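Local structure of protein 1A (Cricket paralysis virus, 6C3R) at residues 110-113 / 119-122; 32-37 / 65-70; 121-126 / 133-138; 85-90 / 104-109. The protein suppresses RNA silencing in insect cells by inactivating host AGO2 and by recruiting a cellular ubiquitin ligase complex that promotes AGO2 degradation. One frame throughout, in Å; residues are numbered along the deposited sequence.

Interaction 1: residues 110-113 / 119-122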
loop_
_atom_site.group_PDB
_atom_site.type_symbol
_atom_site.label_atom_id
_atom_site.label_comp_id
_atom_site.label_asym_id
_atom_site.label_seq_id
_atom_site.Cartn_x
_atom_site.Cartn_y
_atom_site.Cartn_z
ATOM N N PRO A 110 -20.365 -18.312 8.126
ATOM C CA PRO A 110 -20.370 -19.047 9.387
ATOM C C PRO A 110 -20.100 -20.539 9.290
ATOM O O PRO A 110 -19.486 -21.114 10.178
ATOM C CB PRO A 110 -21.790 -18.833 9.895
ATOM C CG PRO A 110 -22.226 -17.565 9.282
ATOM C CD PRO A 110 -21.652 -17.631 7.911
ATOM N N ARG A 111 -20.574 -21.179 8.244
ATOM C CA ARG A 111 -20.340 -22.605 8.079
ATOM C C ARG A 111 -18.824 -22.836 7.947
ATOM O O ARG A 111 -18.258 -23.732 8.567
ATOM C CB ARG A 111 -21.123 -23.114 6.870
ATOM C CG ARG A 111 -21.051 -24.606 6.582
ATOM C CD ARG A 111 -21.805 -25.504 7.566
ATOM N NE ARG A 111 -20.911 -25.900 8.672
ATOM C CZ ARG A 111 -21.132 -25.786 9.985
ATOM N NH1 ARG A 111 -22.265 -25.316 10.484
ATOM N NH2 ARG A 111 -20.176 -26.175 10.821
ATOM N N PHE A 112 -18.170 -21.982 7.176
ATOM C CA PHE A 112 -16.752 -22.109 6.909
ATOM C C PHE A 112 -15.889 -21.848 8.141
ATOM O O PHE A 112 -14.911 -22.574 8.394
ATOM C CB PHE A 112 -16.375 -21.130 5.804
ATOM C CG PHE A 112 -14.970 -21.266 5.341
ATOM C CD1 PHE A 112 -13.942 -20.590 5.992
ATOM C CD2 PHE A 112 -14.669 -22.070 4.250
ATOM C CE1 PHE A 112 -12.640 -20.715 5.564
ATOM C CE2 PHE A 112 -13.366 -22.196 3.822
ATOM C CZ PHE A 112 -12.351 -21.519 4.481
ATOM N N PHE A 113 -16.243 -20.787 8.873
ATOM C CA PHE A 113 -15.616 -20.464 10.155
ATOM C C PHE A 113 -15.677 -21.620 11.136
ATOM O O PHE A 113 -14.693 -21.935 11.776
ATOM C CB PHE A 113 -16.259 -19.231 10.778
ATOM C CG PHE A 113 -15.840 -18.988 12.205
ATOM C CD1 PHE A 113 -14.522 -18.659 12.508
ATOM C CD2 PHE A 113 -16.757 -19.103 13.254
ATOM C CE1 PHE A 113 -14.133 -18.430 13.826
ATOM C CE2 PHE A 113 -16.371 -18.863 14.570
ATOM C CZ PHE A 113 -15.060 -18.530 14.857
ATOM N N TRP A 119 -8.034 -23.489 12.858
ATOM C CA TRP A 119 -7.309 -22.642 11.908
ATOM C C TRP A 119 -7.466 -21.149 12.229
ATOM O O TRP A 119 -6.489 -20.426 12.217
ATOM C CB TRP A 119 -7.738 -22.951 10.470
ATOM C CG TRP A 119 -6.882 -22.293 9.447
ATOM C CD1 TRP A 119 -5.810 -22.829 8.812
ATOM C CD2 TRP A 119 -7.027 -20.958 8.935
ATOM N NE1 TRP A 119 -5.268 -21.917 7.946
ATOM C CE2 TRP A 119 -5.989 -20.759 8.002
ATOM C CE3 TRP A 119 -7.922 -19.901 9.196
ATOM C CZ2 TRP A 119 -5.830 -19.571 7.318
ATOM C CZ3 TRP A 119 -7.764 -18.716 8.518
ATOM C CH2 TRP A 119 -6.727 -18.553 7.589
ATOM N N PHE A 120 -8.683 -20.701 12.510
ATOM C CA PHE A 120 -8.931 -19.287 12.856
ATOM C C PHE A 120 -8.341 -18.859 14.193
ATOM O O PHE A 120 -8.065 -17.688 14.408
ATOM C CB PHE A 120 -10.430 -18.948 12.822
ATOM C CG PHE A 120 -10.932 -18.728 11.443
ATOM C CD1 PHE A 120 -10.631 -17.554 10.776
ATOM C CD2 PHE A 120 -11.631 -19.719 10.775
ATOM C CE1 PHE A 120 -11.048 -17.362 9.474
ATOM C CE2 PHE A 120 -12.051 -19.531 9.483
ATOM C CZ PHE A 120 -11.759 -18.355 8.830
ATOM N N GLN A 121 -8.186 -19.828 15.086
ATOM C CA GLN A 121 -7.522 -19.622 16.366
ATOM C C GLN A 121 -5.995 -19.408 16.161
ATOM O O GLN A 121 -5.388 -18.545 16.815
ATOM C CB GLN A 121 -7.841 -20.813 17.287
ATOM C CG GLN A 121 -7.625 -20.541 18.760
ATOM C CD GLN A 121 -8.642 -19.574 19.335
ATOM O OE1 GLN A 121 -9.781 -19.955 19.616
ATOM N NE2 GLN A 121 -8.221 -18.316 19.551
ATOM N N GLN A 122 -5.391 -20.158 15.234
ATOM C CA GLN A 122 -3.995 -19.937 14.890
ATOM C C GLN A 122 -3.765 -18.654 14.112
ATOM O O GLN A 122 -2.815 -17.920 14.397
ATOM C CB GLN A 122 -3.416 -21.083 14.107
ATOM C CG GLN A 122 -1.931 -20.888 13.754
ATOM C CD GLN A 122 -0.989 -20.535 14.929
ATOM O OE1 GLN A 122 -1.278 -20.819 16.102
ATOM N NE2 GLN A 122 0.164 -19.931 14.596
#
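Phe120 projects from helix 117-123 toward helix 110-114 and meets Phe112 and Phe113 with different parts of its ring. Against Phe113 it offers a face: CD1 of Phe113 stands over that face, 3.5 Å from Phe120 CD2, and CE1 of Phe113 reaches back to the root of the side chain, 3.9 Å from Phe120 CB. The two rings are neither stacked nor edge-to-face, since their centroids lie 5.3 Å apart with the planes inclined at 57°. Phe113 CA, above the plane on the same side as its ring, lies 3.7 Å from Phe120 CE2. Phe112 instead meets the rim of Phe120 near its plane, with CD1 of Phe112 4.1 Å from Phe120 CE2, and these two side chains cross at about a right angle. Both Phe112 and Phe113 carry CG anti to the backbone N (chi1 -174° and 169°), which swings the ends of their rings toward the second helix although their CB atoms do not aim at it. On the other face of Phe120, its neighbour Trp119 places CE3 3.8 Å above the ring plane, over the centre, so the phenyl ring is held between Trp119 and Phe113. Further out, Phe28 of strand 26-30 meets Phe120 edge-to-face, Trp80 and His116 lie against Phe112, and Phe113 packs on Ala9 and Ile13 of helix 2-16. With no hydrogen bond across it, this is a buried aromatic cluster between two short helices that follow each other in the chain, joining them to the core of the fold.

Interaction 2: residues 32-37 / 65-70; sequences SKPQLL and LIFLTS
A proline-aromatic CH-pi contact fastens the irregular segment that follows strand 26-30 to the C-terminal part of helix 53-70. Pro34 and Phe67 approach from opposite directions, and Pro34 CG stands 3.7 Å from the centroid of the Phe67 ring, only 8° off the ring normal, which places it over the middle of the face. CD of the same pyrrolidine ring lies 3.4 Å from Phe67 CZ, toward the tip of the phenyl group. That tip also meets main chain: Ser32 O sits 3.6 Å from Phe67 CZ, at the ring edge and near its plane. With CG anti to the backbone N (chi1 178°), Phe67 carries its ring off the helix to Pro34.

Hydroxyls bind backbone carbonyls within the helical segment. Leu65 O accepts two bonds, from Thr69 OG1 at 2.6 Å and from Thr69 N, which reach it from opposite faces of the carbonyl plane. Ser70 OG donates to Phe67 O, also at 2.6 Å, and is hydrogen-bonded to Ser109 N.

Ser32 OG is bonded to Asn2 O of helix 2-16. Ile107 of strand 104-108 touches both Pro34 and Phe67, so the contact lies against that strand, while Ile66 connects the same helix to Leu83 and Phe87 of helix 77-90.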
loop_
_atom_site.group_PDB
_atom_site.type_symbol
_atom_site.label_atom_id
_atom_site.label_comp_id
_atom_site.label_asym_id
_atom_site.label_seq_id
_atom_site.Cartn_x
_atom_site.Cartn_y
_atom_site.Cartn_z
ATOM N N SER A 32 -23.282 -14.098 7.181
ATOM C CA SER A 32 -24.003 -14.861 6.177
ATOM C C SER A 32 -24.207 -14.090 4.886
ATOM O O SER A 32 -24.105 -14.653 3.807
ATOM C CB SER A 32 -25.355 -15.307 6.716
ATOM O OG SER A 32 -25.184 -16.392 7.598
ATOM N N LYS A 33 -24.516 -12.808 5.005
ATOM C CA LYS A 33 -24.873 -11.981 3.846
ATOM C C LYS A 33 -24.196 -10.619 3.975
ATOM O O LYS A 33 -24.817 -9.649 4.403
ATOM C CB LYS A 33 -26.396 -11.849 3.729
ATOM C CG LYS A 33 -27.087 -13.111 3.223
ATOM C CD LYS A 33 -28.582 -12.870 3.035
ATOM C CE LYS A 33 -29.219 -13.817 2.020
ATOM N NZ LYS A 33 -30.607 -13.387 1.657
ATOM N N PRO A 34 -22.897 -10.563 3.634
ATOM C CA PRO A 34 -22.124 -9.343 3.816
ATOM C C PRO A 34 -22.474 -8.283 2.795
ATOM O O PRO A 34 -22.859 -8.596 1.680
ATOM C CB PRO A 34 -20.686 -9.810 3.625
ATOM C CG PRO A 34 -20.789 -10.982 2.729
ATOM C CD PRO A 34 -22.077 -11.655 3.078
ATOM N N GLN A 35 -22.317 -7.030 3.187
ATOM C CA GLN A 35 -22.645 -5.901 2.321
ATOM C C GLN A 35 -21.383 -5.505 1.566
ATOM O O GLN A 35 -20.813 -4.449 1.816
ATOM C CB GLN A 35 -23.193 -4.734 3.153
ATOM C CG GLN A 35 -24.287 -5.114 4.154
ATOM C CD GLN A 35 -25.606 -5.522 3.507
ATOM O OE1 GLN A 35 -25.716 -5.623 2.276
ATOM N NE2 GLN A 35 -26.631 -5.748 4.344
ATOM N N LEU A 36 -20.960 -6.365 0.637
ATOM C CA LEU A 36 -19.652 -6.232 -0.013
ATOM C C LEU A 36 -19.509 -4.995 -0.867
ATOM O O LEU A 36 -18.388 -4.562 -1.131
ATOM C CB LEU A 36 -19.349 -7.439 -0.883
ATOM C CG LEU A 36 -18.995 -8.734 -0.166
ATOM C CD1 LEU A 36 -18.869 -9.857 -1.176
ATOM C CD2 LEU A 36 -17.719 -8.583 0.647
ATOM N N LEU A 37 -20.637 -4.444 -1.303
ATOM C CA LEU A 37 -20.644 -3.219 -2.088
ATOM C C LEU A 37 -20.337 -2.010 -1.204
ATOM O O LEU A 37 -19.729 -1.056 -1.675
ATOM C CB LEU A 37 -21.974 -3.064 -2.844
ATOM C CG LEU A 37 -21.862 -2.731 -4.336
ATOM C CD1 LEU A 37 -20.863 -3.624 -5.065
ATOM C CD2 LEU A 37 -23.233 -2.840 -4.990
ATOM N N LEU A 65 -13.841 -13.008 -3.523
ATOM C CA LEU A 65 -13.564 -14.406 -3.782
ATOM C C LEU A 65 -13.366 -15.178 -2.512
ATOM O O LEU A 65 -13.799 -16.324 -2.437
ATOM C CB LEU A 65 -12.306 -14.563 -4.656
ATOM C CG LEU A 65 -12.488 -14.146 -6.112
ATOM C CD1 LEU A 65 -11.133 -13.934 -6.778
ATOM C CD2 LEU A 65 -13.316 -15.179 -6.863
ATOM N N ILE A 66 -12.698 -14.563 -1.534
ATOM C CA ILE A 66 -12.447 -15.213 -0.272
ATOM C C ILE A 66 -13.771 -15.483 0.419
ATOM O O ILE A 66 -13.917 -16.494 1.086
ATOM C CB ILE A 66 -11.483 -14.383 0.630
ATOM C CG1 ILE A 66 -10.053 -14.467 0.077
ATOM C CG2 ILE A 66 -11.496 -14.832 2.104
ATOM C CD1 ILE A 66 -9.162 -13.296 0.464
ATOM N N PHE A 67 -14.750 -14.600 0.243
ATOM C CA PHE A 67 -16.054 -14.873 0.800
ATOM C C PHE A 67 -16.821 -15.893 -0.014
ATOM O O PHE A 67 -17.358 -16.869 0.541
ATOM C CB PHE A 67 -16.925 -13.647 0.927
ATOM C CG PHE A 67 -18.282 -13.995 1.460
ATOM C CD1 PHE A 67 -18.451 -14.232 2.820
ATOM C CD2 PHE A 67 -19.362 -14.197 0.600
ATOM C CE1 PHE A 67 -19.689 -14.599 3.325
ATOM C CE2 PHE A 67 -20.601 -14.573 1.095
ATOM C CZ PHE A 67 -20.766 -14.767 2.463
ATOM N N LEU A 68 -16.940 -15.643 -1.313
ATOM C CA LEU A 68 -17.770 -16.504 -2.143
ATOM C C LEU A 68 -17.277 -17.951 -2.115
ATOM O O LEU A 68 -18.074 -18.863 -2.059
ATOM C CB LEU A 68 -17.804 -16.012 -3.574
ATOM C CG LEU A 68 -18.505 -14.693 -3.875
ATOM C CD1 LEU A 68 -18.280 -14.398 -5.344
ATOM C CD2 LEU A 68 -19.977 -14.719 -3.574
ATOM N N THR A 69 -15.966 -18.155 -2.125
ATOM C CA THR A 69 -15.412 -19.506 -2.052
ATOM C C THR A 69 -15.628 -20.138 -0.670
ATOM O O THR A 69 -15.710 -21.361 -0.575
ATOM C CB THR A 69 -13.907 -19.558 -2.396
ATOM O OG1 THR A 69 -13.185 -18.698 -1.518
ATOM C CG2 THR A 69 -13.652 -19.158 -3.847
ATOM N N SER A 70 -15.694 -19.316 0.376
ATOM C CA SER A 70 -16.060 -19.778 1.715
ATOM C C SER A 70 -17.544 -20.143 1.877
ATOM O O SER A 70 -17.896 -20.946 2.734
ATOM C CB SER A 70 -15.711 -18.728 2.762
ATOM O OG SER A 70 -16.770 -17.825 2.918
#

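Interaction 3: residues 121-126 / 133-138; sequences QQWKLV and RAFLRK
From helix 129-136, Phe135 reaches toward the end of helix 117-123, and its ring touches three residues there. Its CB already points at the other segment, and CG anti to the backbone N (chi1 -174°) carries the ring onward in that direction. At the first ring positions the two sides differ: CD1 lies 3.9 Å from Gln122 CG, whereas CD2 lies 4.1 Å from Val126 CG2. One step further, CE1 comes 3.4 Å from Gln122 CG and CE2 comes 3.9 Å from Trp123 CA. CZ, the tip, stops 3.7 Å from Trp123 N, so the ring ends against main chain. Gln122 touches with its aliphatic part. Its chain bends at chi2 (52°) and runs alongside Phe135 with the opposite heading, amide and ring planes 63° apart. Val126, which closes a type I beta turn begun at Trp123, reaches the ring at a slant with its CG2 methyl.

Phe135 also stacks on Trp119, and Trp123 NE1 is bonded to Leu21 O. Arg133, involved in inhibiting host stress granule formation, is on the same helix but away from this interface, and forms a salt bridge with Asp130. The contact is apolar packing of two consecutive helices across their connecting turn, centred on one aromatic ring.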
loop_
_atom_site.group_PDB
_atom_site.type_symbol
_atom_site.label_atom_id
_atom_site.label_comp_id
_atom_site.label_asym_id
_atom_site.label_seq_id
_atom_site.Cartn_x
_atom_site.Cartn_y
_atom_site.Cartn_z
ATOM N N GLN A 121 -8.186 -19.828 15.086
ATOM C CA GLN A 121 -7.522 -19.622 16.366
ATOM C C GLN A 121 -5.995 -19.408 16.161
ATOM O O GLN A 121 -5.388 -18.545 16.815
ATOM C CB GLN A 121 -7.841 -20.813 17.287
ATOM C CG GLN A 121 -7.625 -20.541 18.760
ATOM C CD GLN A 121 -8.642 -19.574 19.335
ATOM O OE1 GLN A 121 -9.781 -19.955 19.616
ATOM N NE2 GLN A 121 -8.221 -18.316 19.551
ATOM N N GLN A 122 -5.391 -20.158 15.234
ATOM C CA GLN A 122 -3.995 -19.937 14.890
ATOM C C GLN A 122 -3.765 -18.654 14.112
ATOM O O GLN A 122 -2.815 -17.920 14.397
ATOM C CB GLN A 122 -3.416 -21.083 14.107
ATOM C CG GLN A 122 -1.931 -20.888 13.754
ATOM C CD GLN A 122 -0.989 -20.535 14.929
ATOM O OE1 GLN A 122 -1.278 -20.819 16.102
ATOM N NE2 GLN A 122 0.164 -19.931 14.596
ATOM N N TRP A 123 -4.604 -18.390 13.116
ATOM C CA TRP A 123 -4.626 -17.100 12.447
ATOM C C TRP A 123 -4.377 -15.929 13.411
ATOM O O TRP A 123 -3.631 -15.011 13.072
ATOM C CB TRP A 123 -5.970 -16.921 11.748
ATOM C CG TRP A 123 -6.311 -15.500 11.407
ATOM C CD1 TRP A 123 -7.054 -14.626 12.155
ATOM C CD2 TRP A 123 -5.923 -14.796 10.239
ATOM N NE1 TRP A 123 -7.142 -13.420 11.516
ATOM C CE2 TRP A 123 -6.452 -13.499 10.335
ATOM C CE3 TRP A 123 -5.187 -15.140 9.106
ATOM C CZ2 TRP A 123 -6.266 -12.541 9.331
ATOM C CZ3 TRP A 123 -5.001 -14.188 8.106
ATOM C CH2 TRP A 123 -5.533 -12.902 8.231
ATOM N N LYS A 124 -5.011 -15.954 14.593
ATOM C CA LYS A 124 -4.910 -14.842 15.554
ATOM C C LYS A 124 -3.519 -14.638 16.150
ATOM O O LYS A 124 -3.195 -13.547 16.608
ATOM C CB LYS A 124 -5.880 -15.033 16.723
ATOM C CG LYS A 124 -7.339 -14.822 16.394
ATOM C CD LYS A 124 -8.174 -14.804 17.658
ATOM C CE LYS A 124 -8.079 -13.473 18.382
ATOM N NZ LYS A 124 -9.117 -13.409 19.444
ATOM N N LEU A 125 -2.724 -15.697 16.171
ATOM C CA LEU A 125 -1.416 -15.682 16.796
ATOM C C LEU A 125 -0.252 -15.373 15.860
ATOM O O LEU A 125 0.896 -15.325 16.318
ATOM C CB LEU A 125 -1.180 -17.038 17.456
ATOM C CG LEU A 125 -2.212 -17.422 18.521
ATOM C CD1 LEU A 125 -2.125 -18.905 18.844
ATOM C CD2 LEU A 125 -2.018 -16.543 19.745
ATOM N N VAL A 126 -0.533 -15.163 14.570
ATOM C CA VAL A 126 0.504 -14.840 13.570
ATOM C C VAL A 126 1.135 -13.510 13.965
ATOM O O VAL A 126 0.417 -12.551 14.250
ATOM C CB VAL A 126 -0.066 -14.794 12.113
ATOM C CG1 VAL A 126 0.970 -14.304 11.113
ATOM C CG2 VAL A 126 -0.568 -16.171 11.692
ATOM N N ARG A 133 3.612 -16.225 5.850
ATOM C CA ARG A 133 3.905 -16.943 4.611
ATOM C C ARG A 133 3.899 -18.457 4.826
ATOM O O ARG A 133 3.403 -19.200 3.977
ATOM C CB ARG A 133 5.236 -16.470 4.005
ATOM C CG ARG A 133 5.659 -17.226 2.744
ATOM C CD ARG A 133 6.685 -16.470 1.896
ATOM N NE ARG A 133 7.883 -16.059 2.651
ATOM C CZ ARG A 133 8.192 -14.808 3.034
ATOM N NH1 ARG A 133 7.410 -13.758 2.753
ATOM N NH2 ARG A 133 9.316 -14.596 3.716
ATOM N N ALA A 134 4.433 -18.905 5.955
ATOM C CA ALA A 134 4.491 -20.331 6.258
ATOM C C ALA A 134 3.106 -20.890 6.558
ATOM O O ALA A 134 2.721 -21.957 6.061
ATOM C CB ALA A 134 5.429 -20.576 7.430
ATOM N N PHE A 135 2.363 -20.141 7.366
ATOM C CA PHE A 135 0.982 -20.456 7.711
ATOM C C PHE A 135 0.066 -20.607 6.505
ATOM O O PHE A 135 -0.728 -21.547 6.454
ATOM C CB PHE A 135 0.412 -19.385 8.641
ATOM C CG PHE A 135 -0.969 -19.699 9.159
ATOM C CD1 PHE A 135 -1.196 -20.835 9.929
ATOM C CD2 PHE A 135 -2.031 -18.848 8.899
ATOM C CE1 PHE A 135 -2.454 -21.120 10.408
ATOM C CE2 PHE A 135 -3.293 -19.126 9.380
ATOM C CZ PHE A 135 -3.507 -20.265 10.141
ATOM N N LEU A 136 0.169 -19.694 5.552
ATOM C CA LEU A 136 -0.661 -19.746 4.334
ATOM C C LEU A 136 -0.095 -20.541 3.129
ATOM O O LEU A 136 -0.749 -20.595 2.082
ATOM C CB LEU A 136 -1.031 -18.323 3.886
ATOM C CG LEU A 136 -1.765 -17.439 4.905
ATOM C CD1 LEU A 136 -1.935 -16.039 4.324
ATOM C CD2 LEU A 136 -3.112 -18.029 5.330
ATOM N N ARG A 137 1.079 -21.163 3.265
ATOM C CA ARG A 137 1.651 -21.934 2.152
ATOM C C ARG A 137 0.768 -23.114 1.767
ATOM O O ARG A 137 0.258 -23.829 2.631
ATOM C CB ARG A 137 3.059 -22.449 2.451
ATOM C CG ARG A 137 3.648 -23.229 1.277
ATOM C CD ARG A 137 5.166 -23.242 1.241
ATOM N NE ARG A 137 5.755 -22.039 0.636
ATOM C CZ ARG A 137 6.334 -21.022 1.288
ATOM N NH1 ARG A 137 6.433 -21.006 2.625
ATOM N NH2 ARG A 137 6.824 -19.997 0.587
ATOM N N LYS A 138 0.606 -23.305 0.461
ATOM C CA LYS A 138 -0.267 -24.339 -0.069
ATOM C C LYS A 138 0.319 -25.734 0.103
ATOM O O LYS A 138 0.948 -26.276 -0.808
ATOM C CB LYS A 138 -0.556 -24.096 -1.549
ATOM C CG LYS A 138 -1.315 -22.817 -1.837
ATOM C CD LYS A 138 -2.045 -22.901 -3.171
ATOM C CE LYS A 138 -1.099 -23.104 -4.346
ATOM N NZ LYS A 138 -1.852 -23.279 -5.615
#

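Interaction 4: residues 85-90 / 104-109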
loop_
_atom_site.group_PDB
_atom_site.type_symbol
_atom_site.label_atom_id
_atom_site.label_comp_id
_atom_site.label_asym_id
_atom_site.label_seq_id
_atom_site.Cartn_x
_atom_site.Cartn_y
_atom_site.Cartn_z
ATOM N N TRP A 85 -3.498 -15.393 0.957
ATOM C CA TRP A 85 -2.097 -15.007 0.825
ATOM C C TRP A 85 -1.900 -13.874 -0.191
ATOM O O TRP A 85 -1.153 -12.942 0.054
ATOM C CB TRP A 85 -1.246 -16.243 0.475
ATOM C CG TRP A 85 0.170 -15.893 0.145
ATOM C CD1 TRP A 85 0.815 -16.105 -1.042
ATOM C CD2 TRP A 85 1.103 -15.230 1.003
ATOM N NE1 TRP A 85 2.085 -15.611 -0.975
ATOM C CE2 TRP A 85 2.297 -15.077 0.271
ATOM C CE3 TRP A 85 1.047 -14.751 2.324
ATOM C CZ2 TRP A 85 3.435 -14.462 0.818
ATOM C CZ3 TRP A 85 2.168 -14.140 2.868
ATOM C CH2 TRP A 85 3.348 -14.001 2.116
ATOM N N LYS A 86 -2.581 -13.969 -1.323
ATOM C CA LYS A 86 -2.603 -12.876 -2.307
ATOM C C LYS A 86 -3.205 -11.574 -1.791
ATOM O O LYS A 86 -2.743 -10.501 -2.157
ATOM C CB LYS A 86 -3.359 -13.285 -3.542
ATOM C CG LYS A 86 -2.592 -14.224 -4.427
ATOM C CD LYS A 86 -3.574 -14.919 -5.349
ATOM C CE LYS A 86 -2.884 -15.667 -6.460
ATOM N NZ LYS A 86 -3.854 -16.656 -7.012
ATOM N N PHE A 87 -4.261 -11.676 -0.993
ATOM C CA PHE A 87 -4.834 -10.524 -0.306
ATOM C C PHE A 87 -3.793 -9.924 0.619
ATOM O O PHE A 87 -3.507 -8.746 0.526
ATOM C CB PHE A 87 -6.084 -10.915 0.489
ATOM C CG PHE A 87 -6.760 -9.760 1.151
ATOM C CD1 PHE A 87 -6.391 -9.363 2.430
ATOM C CD2 PHE A 87 -7.757 -9.054 0.496
ATOM C CE1 PHE A 87 -6.991 -8.272 3.058
ATOM C CE2 PHE A 87 -8.381 -7.980 1.118
ATOM C CZ PHE A 87 -7.981 -7.574 2.401
ATOM N N VAL A 88 -3.249 -10.743 1.508
ATOM C CA VAL A 88 -2.195 -10.346 2.437
ATOM C C VAL A 88 -1.009 -9.705 1.694
ATOM O O VAL A 88 -0.538 -8.664 2.104
ATOM C CB VAL A 88 -1.750 -11.554 3.296
ATOM C CG1 VAL A 88 -0.381 -11.357 3.913
ATOM C CG2 VAL A 88 -2.763 -11.813 4.405
ATOM N N GLN A 89 -0.547 -10.301 0.596
ATOM C CA GLN A 89 0.495 -9.672 -0.233
ATOM C C GLN A 89 0.077 -8.282 -0.738
ATOM O O GLN A 89 0.839 -7.328 -0.656
ATOM C CB GLN A 89 0.858 -10.537 -1.440
ATOM C CG GLN A 89 1.781 -11.696 -1.114
ATOM C CD GLN A 89 2.303 -12.435 -2.354
ATOM O OE1 GLN A 89 3.127 -13.354 -2.228
ATOM N NE2 GLN A 89 1.836 -12.044 -3.552
ATOM N N ASN A 90 -1.136 -8.180 -1.253
ATOM C CA ASN A 90 -1.619 -6.926 -1.791
ATOM C C ASN A 90 -1.984 -5.880 -0.719
ATOM O O ASN A 90 -2.036 -4.689 -1.010
ATOM C CB ASN A 90 -2.799 -7.182 -2.732
ATOM C CG ASN A 90 -2.931 -6.121 -3.814
ATOM O OD1 ASN A 90 -1.998 -5.882 -4.601
ATOM N ND2 ASN A 90 -4.094 -5.490 -3.877
ATOM N N GLY A 104 -6.468 -5.037 7.590
ATOM C CA GLY A 104 -7.238 -5.392 6.396
ATOM C C GLY A 104 -8.479 -6.165 6.783
ATOM O O GLY A 104 -8.465 -6.885 7.768
ATOM N N LEU A 105 -9.557 -6.021 6.014
ATOM C CA LEU A 105 -10.817 -6.676 6.344
ATOM C C LEU A 105 -11.137 -7.818 5.393
ATOM O O LEU A 105 -11.139 -7.627 4.173
ATOM C CB LEU A 105 -11.947 -5.663 6.324
ATOM C CG LEU A 105 -13.360 -6.168 6.629
ATOM C CD1 LEU A 105 -13.397 -6.990 7.906
ATOM C CD2 LEU A 105 -14.320 -4.993 6.766
ATOM N N LEU A 106 -11.403 -8.997 5.964
ATOM C CA LEU A 106 -11.891 -10.152 5.221
ATOM C C LEU A 106 -13.121 -10.731 5.856
ATOM O O LEU A 106 -13.310 -10.621 7.056
ATOM C CB LEU A 106 -10.834 -11.246 5.136
ATOM C CG LEU A 106 -9.677 -10.890 4.208
ATOM C CD1 LEU A 106 -8.513 -11.851 4.421
ATOM C CD2 LEU A 106 -10.084 -10.875 2.751
ATOM N N ILE A 107 -13.938 -11.388 5.031
ATOM C CA ILE A 107 -15.214 -11.939 5.470
ATOM C C ILE A 107 -15.368 -13.361 4.985
ATOM O O ILE A 107 -15.082 -13.681 3.841
ATOM C CB ILE A 107 -16.418 -11.098 4.967
ATOM C CG1 ILE A 107 -16.182 -9.634 5.290
ATOM C CG2 ILE A 107 -17.722 -11.604 5.581
ATOM C CD1 ILE A 107 -17.331 -8.725 4.962
ATOM N N VAL A 108 -15.914 -14.187 5.853
ATOM C CA VAL A 108 -16.056 -15.609 5.614
ATOM C C VAL A 108 -17.455 -15.984 6.097
ATOM O O VAL A 108 -17.947 -15.377 7.028
ATOM C CB VAL A 108 -14.871 -16.325 6.348
ATOM C CG1 VAL A 108 -15.306 -17.364 7.371
ATOM C CG2 VAL A 108 -13.903 -16.908 5.338
ATOM N N SER A 109 -18.096 -16.976 5.488
ATOM C CA SER A 109 -19.389 -17.443 5.995
ATOM C C SER A 109 -19.248 -18.176 7.370
ATOM O O SER A 109 -18.144 -18.616 7.739
ATOM C CB SER A 109 -20.087 -18.349 4.972
ATOM O OG SER A 109 -19.581 -19.674 4.993
#
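CH-pi packing dominates between Phe87 and Leu106. Methyl CD2 of Leu106 stands 3.6 Å from the centroid of the Phe87 ring and 8° off its normal, hence over the centre of one face. The other methyl reaches toward the rim, Leu106 CD1 lying 3.8 Å from Phe87 CD1. With chi1 at -71°, Leu106 CG lies anti to the carbonyl carbon, which directs the branched end of the side chain at the ring.

Contacts with main chain make up the second group. Gly104 CA is 4.4 Å from Phe87 CE1, at the ring edge and near its plane. Leu105 O meets the ring obliquely, 3.6 Å from Phe87 CZ. The polar partner of this oxygen is Arg63 NE, which donates a hydrogen bond to it, and its approach to the phenyl group is packing.

No hydrogen bond joins the two segments. Their axes approach to 10.1 Å and run nearly antiparallel, at 162°. Strand 104-108 bonds along its length to strand 26-30 as its parallel partner. Leu106 also touches Ile66 of helix 53-70 and Phe28 of strand 26-30, while Lys86 NZ is hydrogen-bonded to Tyr97 OH of the second subunit. Helix 77-90 thus packs on the two-stranded sheet near the centre of the chain, beside helix 53-70.

From the N terminus, interaction 2 comes first, closing 27 residues and tying the loop after strand 26-30 to helix 53-70. Interaction 4 closes 13 residues and ties helix 77-90 to strand 104-108. Interactions 1 and 3 close five and six, joining the last three short helices in turn. None encloses another; 2, 4 and 1 follow in series, and 3 begins on the segment where 1 ends, sharing Gln121 and Gln122. Interaction 4, about 3 Å from the centre of the chain, touches the other three, meeting 2 through Ile66 and Leu106 and 3 through Trp85. Interaction 1 touches 2 (Phe112 on Ser70) and 3 (Trp119 on Phe135). Interactions 2 and 3 lie apart, on opposite sides of that centre.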